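Thiol-activated cytolysin (Desulfobulbus propionicus, PDB 6NAL) probably acts as a cholesterol-dependent-cytolysin-like toxin that assembles into beta-barrel pores in target membranes. Local coordinates at residues P231-Q243 with T330-K342. Sequence-based numbering, arbitrary orientation.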
loop_
_atom_site.group_PDB
_atom_site.type_symbol
_atom_site.label_atom_id
_atom_site.label_comp_id
_atom_site.label_asym_id
_atom_site.label_seq_id
_atom_site.Cartn_x
_atom_site.Cartn_y
_atom_site.Cartn_z
ATOM N N PRO A 231 -23.393 14.915 -38.116
ATOM C CA PRO A 231 -23.594 16.374 -38.295
ATOM C C PRO A 231 -22.318 17.053 -38.748
ATOM O O PRO A 231 -21.230 16.473 -38.599
ATOM C CB PRO A 231 -23.992 16.862 -36.898
ATOM C CG PRO A 231 -23.467 15.795 -35.959
ATOM C CD PRO A 231 -23.528 14.486 -36.719
ATOM N N PRO A 232 -22.421 18.251 -39.339
ATOM C CA PRO A 232 -21.227 18.928 -39.842
ATOM C C PRO A 232 -20.511 19.636 -38.715
ATOM O O PRO A 232 -21.135 20.156 -37.779
ATOM C CB PRO A 232 -21.790 19.932 -40.867
ATOM C CG PRO A 232 -23.141 20.270 -40.310
ATOM C CD PRO A 232 -23.659 18.939 -39.794
ATOM N N LEU A 233 -19.188 19.686 -38.847
ATOM C CA LEU A 233 -18.355 20.432 -37.915
ATOM C C LEU A 233 -17.530 21.508 -38.608
ATOM O O LEU A 233 -17.278 21.462 -39.814
ATOM C CB LEU A 233 -17.384 19.510 -37.182
ATOM C CG LEU A 233 -17.932 18.289 -36.500
ATOM C CD1 LEU A 233 -16.815 17.277 -36.327
ATOM C CD2 LEU A 233 -18.529 18.649 -35.190
ATOM N N PHE A 234 -17.068 22.453 -37.787
ATOM C CA PHE A 234 -16.327 23.631 -38.214
ATOM C C PHE A 234 -15.070 23.760 -37.350
ATOM O O PHE A 234 -15.167 23.934 -36.128
ATOM C CB PHE A 234 -17.238 24.857 -38.072
ATOM C CG PHE A 234 -16.590 26.161 -38.366
ATOM C CD1 PHE A 234 -16.550 26.648 -39.642
ATOM C CD2 PHE A 234 -16.087 26.940 -37.354
ATOM C CE1 PHE A 234 -15.938 27.860 -39.906
ATOM C CE2 PHE A 234 -15.535 28.185 -37.601
ATOM C CZ PHE A 234 -15.454 28.635 -38.885
ATOM N N VAL A 235 -13.903 23.690 -37.984
ATOM C CA VAL A 235 -12.640 23.875 -37.312
ATOM C C VAL A 235 -12.526 25.324 -36.877
ATOM O O VAL A 235 -12.259 26.230 -37.680
ATOM C CB VAL A 235 -11.475 23.444 -38.198
ATOM C CG1 VAL A 235 -10.195 23.573 -37.456
ATOM C CG2 VAL A 235 -11.646 22.002 -38.629
ATOM N N LYS A 236 -12.693 25.525 -35.571
ATOM C CA LYS A 236 -12.651 26.848 -34.973
ATOM C C LYS A 236 -11.239 27.332 -34.666
ATOM O O LYS A 236 -10.993 28.548 -34.637
ATOM C CB LYS A 236 -13.448 26.865 -33.680
ATOM C CG LYS A 236 -13.778 28.254 -33.245
ATOM C CD LYS A 236 -14.542 28.256 -31.929
ATOM C CE LYS A 236 -14.709 29.678 -31.409
ATOM N NZ LYS A 236 -15.388 29.718 -30.095
ATOM N N ASN A 237 -10.300 26.427 -34.418
ATOM C CA ASN A 237 -9.002 26.883 -33.943
ATOM C C ASN A 237 -7.984 25.771 -34.113
ATOM O O ASN A 237 -8.302 24.603 -33.896
ATOM C CB ASN A 237 -9.125 27.317 -32.467
ATOM C CG ASN A 237 -7.919 28.081 -31.966
ATOM O OD1 ASN A 237 -7.459 29.046 -32.567
ATOM N ND2 ASN A 237 -7.400 27.641 -30.854
ATOM N N VAL A 238 -6.798 26.140 -34.576
ATOM C CA VAL A 238 -5.634 25.272 -34.650
ATOM C C VAL A 238 -4.493 25.961 -33.924
ATOM O O VAL A 238 -4.323 27.180 -34.043
ATOM C CB VAL A 238 -5.206 24.972 -36.100
ATOM C CG1 VAL A 238 -4.088 23.951 -36.110
ATOM C CG2 VAL A 238 -6.356 24.496 -36.954
ATOM N N GLN A 239 -3.714 25.189 -33.179
ATOM C CA GLN A 239 -2.532 25.690 -32.502
ATOM C C GLN A 239 -1.314 25.189 -33.231
ATOM O O GLN A 239 -1.295 24.053 -33.689
ATOM C CB GLN A 239 -2.414 25.180 -31.059
ATOM C CG GLN A 239 -3.621 25.342 -30.246
ATOM C CD GLN A 239 -3.544 24.533 -28.914
ATOM O OE1 GLN A 239 -4.273 24.839 -27.996
ATOM N NE2 GLN A 239 -2.655 23.524 -28.824
ATOM N N TYR A 240 -0.288 26.007 -33.287
ATOM C CA TYR A 240 0.931 25.671 -34.005
ATOM C C TYR A 240 2.131 25.822 -33.075
ATOM O O TYR A 240 2.218 26.778 -32.304
ATOM C CB TYR A 240 1.137 26.598 -35.244
ATOM C CG TYR A 240 0.035 26.521 -36.239
ATOM C CD1 TYR A 240 -1.139 27.197 -36.015
ATOM C CD2 TYR A 240 0.143 25.755 -37.383
ATOM C CE1 TYR A 240 -2.158 27.145 -36.903
ATOM C CE2 TYR A 240 -0.897 25.695 -38.307
ATOM C CZ TYR A 240 -2.038 26.411 -38.055
ATOM O OH TYR A 240 -3.124 26.383 -38.868
ATOM N N GLY A 241 3.083 24.923 -33.184
ATOM C CA GLY A 241 4.217 25.048 -32.318
ATOM C C GLY A 241 5.188 23.915 -32.464
ATOM O O GLY A 241 5.462 23.494 -33.577
ATOM N N ARG A 242 5.697 23.401 -31.335
ATOM C CA ARG A 242 6.811 22.466 -31.300
ATOM C C ARG A 242 6.579 21.450 -30.195
ATOM O O ARG A 242 6.066 21.777 -29.132
ATOM C CB ARG A 242 8.116 23.219 -31.024
ATOM C CG ARG A 242 9.363 22.381 -30.843
ATOM C CD ARG A 242 10.566 23.374 -30.740
ATOM N NE ARG A 242 11.806 22.770 -30.288
ATOM C CZ ARG A 242 12.654 22.127 -31.078
ATOM N NH1 ARG A 242 12.360 22.023 -32.359
ATOM N NH2 ARG A 242 13.797 21.626 -30.595
ATOM N N GLN A 243 7.082 20.258 -30.391
ATOM C CA GLN A 243 6.742 19.147 -29.534
ATOM C C GLN A 243 7.953 18.233 -29.517
ATOM O O GLN A 243 8.544 17.930 -30.551
ATOM C CB GLN A 243 5.469 18.472 -30.052
ATOM C CG GLN A 243 4.622 17.835 -29.023
ATOM C CD GLN A 243 3.195 17.615 -29.485
ATOM O OE1 GLN A 243 2.290 17.601 -28.662
ATOM N NE2 GLN A 243 2.986 17.429 -30.781
ATOM N N THR A 330 9.327 26.372 -40.139
ATOM C CA THR A 330 7.932 26.549 -39.801
ATOM C C THR A 330 7.606 26.009 -38.404
ATOM O O THR A 330 8.406 25.348 -37.740
ATOM C CB THR A 330 7.051 25.835 -40.841
ATOM O OG1 THR A 330 7.639 24.575 -41.198
ATOM C CG2 THR A 330 6.894 26.672 -42.126
ATOM N N ALA A 331 6.399 26.303 -37.966
ATOM C CA ALA A 331 5.856 25.621 -36.819
ATOM C C ALA A 331 4.955 24.470 -37.268
ATOM O O ALA A 331 4.408 24.471 -38.374
ATOM C CB ALA A 331 5.079 26.576 -35.932
ATOM N N ALA A 332 4.807 23.477 -36.395
ATOM C CA ALA A 332 3.945 22.361 -36.783
ATOM C C ALA A 332 2.550 22.550 -36.217
ATOM O O ALA A 332 2.390 23.163 -35.152
ATOM C CB ALA A 332 4.518 21.045 -36.292
ATOM N N PRO A 333 1.505 22.116 -36.927
ATOM C CA PRO A 333 0.187 22.083 -36.299
ATOM C C PRO A 333 0.185 21.012 -35.225
ATOM O O PRO A 333 0.764 19.939 -35.399
ATOM C CB PRO A 333 -0.769 21.736 -37.454
ATOM C CG PRO A 333 0.084 21.183 -38.544
ATOM C CD PRO A 333 1.429 21.866 -38.384
ATOM N N LEU A 334 -0.458 21.320 -34.109
ATOM C CA LEU A 334 -0.409 20.455 -32.938
ATOM C C LEU A 334 -1.800 19.973 -32.600
ATOM O O LEU A 334 -2.068 18.780 -32.684
ATOM C CB LEU A 334 0.187 21.173 -31.731
ATOM C CG LEU A 334 1.638 21.558 -31.901
ATOM C CD1 LEU A 334 2.232 22.212 -30.681
ATOM C CD2 LEU A 334 2.465 20.325 -32.307
ATOM N N ASN A 335 -2.698 20.882 -32.263
ATOM C CA ASN A 335 -4.045 20.483 -31.901
ATOM C C ASN A 335 -5.040 21.389 -32.608
ATOM O O ASN A 335 -4.720 22.523 -32.968
ATOM C CB ASN A 335 -4.223 20.523 -30.387
ATOM C CG ASN A 335 -3.292 19.543 -29.655
ATOM O OD1 ASN A 335 -2.177 19.905 -29.245
ATOM N ND2 ASN A 335 -3.744 18.316 -29.490
ATOM N N TYR A 336 -6.237 20.868 -32.831
ATOM C CA TYR A 336 -7.310 21.640 -33.427
ATOM C C TYR A 336 -8.563 21.357 -32.612
ATOM O O TYR A 336 -8.680 20.336 -31.927
ATOM C CB TYR A 336 -7.463 21.383 -34.978
ATOM C CG TYR A 336 -8.051 20.072 -35.405
ATOM C CD1 TYR A 336 -7.311 18.916 -35.341
ATOM C CD2 TYR A 336 -9.356 19.989 -35.875
ATOM C CE1 TYR A 336 -7.861 17.679 -35.665
ATOM C CE2 TYR A 336 -9.903 18.760 -36.252
ATOM C CZ TYR A 336 -9.146 17.617 -36.145
ATOM O OH TYR A 336 -9.682 16.409 -36.503
ATOM N N TYR A 337 -9.469 22.324 -32.659
ATOM C CA TYR A 337 -10.705 22.350 -31.901
ATOM C C TYR A 337 -11.838 22.582 -32.878
ATOM O O TYR A 337 -11.752 23.470 -33.745
ATOM C CB TYR A 337 -10.675 23.444 -30.829
ATOM C CG TYR A 337 -9.488 23.221 -29.905
ATOM C CD1 TYR A 337 -8.229 23.745 -30.222
ATOM C CD2 TYR A 337 -9.602 22.428 -28.756
ATOM C CE1 TYR A 337 -7.143 23.525 -29.416
ATOM C CE2 TYR A 337 -8.506 22.200 -27.938
ATOM C CZ TYR A 337 -7.276 22.756 -28.276
ATOM O OH TYR A 337 -6.168 22.534 -27.482
ATOM N N THR A 338 -12.857 21.724 -32.769
ATOM C CA THR A 338 -14.029 21.737 -33.625
ATOM C C THR A 338 -15.222 22.193 -32.812
ATOM O O THR A 338 -15.338 21.894 -31.621
ATOM C CB THR A 338 -14.390 20.353 -34.216
ATOM O OG1 THR A 338 -14.340 19.323 -33.209
ATOM C CG2 THR A 338 -13.449 20.017 -35.303
ATOM N N VAL A 339 -16.135 22.841 -33.493
ATOM C CA VAL A 339 -17.442 23.215 -32.995
ATOM C C VAL A 339 -18.482 22.668 -33.994
ATOM O O VAL A 339 -18.174 22.442 -35.170
ATOM C CB VAL A 339 -17.403 24.749 -32.814
ATOM C CG1 VAL A 339 -17.723 25.485 -34.126
ATOM C CG2 VAL A 339 -18.226 25.186 -31.627
ATOM N N PHE A 340 -19.678 22.328 -33.500
ATOM C CA PHE A 340 -20.759 21.902 -34.383
ATOM C C PHE A 340 -21.245 23.095 -35.209
ATOM O O PHE A 340 -21.386 24.211 -34.699
ATOM C CB PHE A 340 -21.914 21.285 -33.589
ATOM C CG PHE A 340 -21.595 19.920 -33.047
ATOM C CD1 PHE A 340 -21.639 18.799 -33.877
ATOM C CD2 PHE A 340 -21.250 19.761 -31.718
ATOM C CE1 PHE A 340 -21.329 17.519 -33.383
ATOM C CE2 PHE A 340 -20.930 18.502 -31.204
ATOM C CZ PHE A 340 -20.957 17.371 -32.029
ATOM N N LEU A 341 -21.490 22.869 -36.506
ATOM C CA LEU A 341 -21.794 24.012 -37.365
ATOM C C LEU A 341 -23.187 24.551 -37.090
ATOM O O LEU A 341 -23.391 25.769 -37.099
ATOM C CB LEU A 341 -21.639 23.624 -38.829
ATOM C CG LEU A 341 -22.026 24.694 -39.854
ATOM C CD1 LEU A 341 -21.236 25.995 -39.685
ATOM C CD2 LEU A 341 -21.870 24.124 -41.261
ATOM N N LYS A 342 -24.134 23.664 -36.794
ATOM C CA LYS A 342 -25.531 24.043 -36.570
ATOM C C LYS A 342 -25.702 25.204 -35.568
ATOM O O LYS A 342 -26.412 26.179 -35.837
ATOM C CB LYS A 342 -26.286 22.845 -36.042
ATOM C CG LYS A 342 -27.750 23.136 -35.499
ATOM C CD LYS A 342 -28.314 21.942 -34.712
ATOM C CE LYS A 342 -29.695 22.304 -34.113
ATOM N NZ LYS A 342 -30.388 21.143 -33.402
HETATM O O HOH W 1 -23.759 20.709 -36.823
HETATM O O HOH W 2 0.119 16.667 -31.396
#
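The F340 ring has L233 over one face, with L233 CD2 3.4 Å from F340 CD1. P231 CG meets the same ring obliquely, and Y16 packs against it from outside the pair. The Y337 ring receives Q239 at its edge. Y337 OH donates to Q239 OE1 over 3.0 Å, but the hydroxyl stands well above the amide plane, 59° out of it, so the oxygen is not met along a lone pair. Q239 reaches the tyrosine because CG lies beside the backbone N (chi1 -50°) and the side chain then runs straight out. V339 CG1 sits at the edge of the F234 ring, 3.9 Å from F234 CD2. V235 CG1 approaches the Y336 ring obliquely, and V238 CG2 lies 3.8 Å from Y336 CB. At the other end, L334 CD1 packs on the backbone of G241 and R242.

The backbones pair antiparallel. F234 and V339 bond in both directions, as do G241 and A332. Between V235 and N237 the register slips by one: K236 and N237 both face Y337, a classic beta bulge. Y337 O takes a 2.9 Å bond from K236 N and a weak one from N237 N. Strand 332-340 pairs with strand 232-250 in the large antiparallel sheet of this thiol-activated cytolysin; strand 187-202 also pairs with 232-250. N335 OD1 accepts a hydrogen bond from K194 NZ of strand 187-202. The main-chain ladder fixes the pairing, while the off-plane Y337-Q239 bond probably adds little.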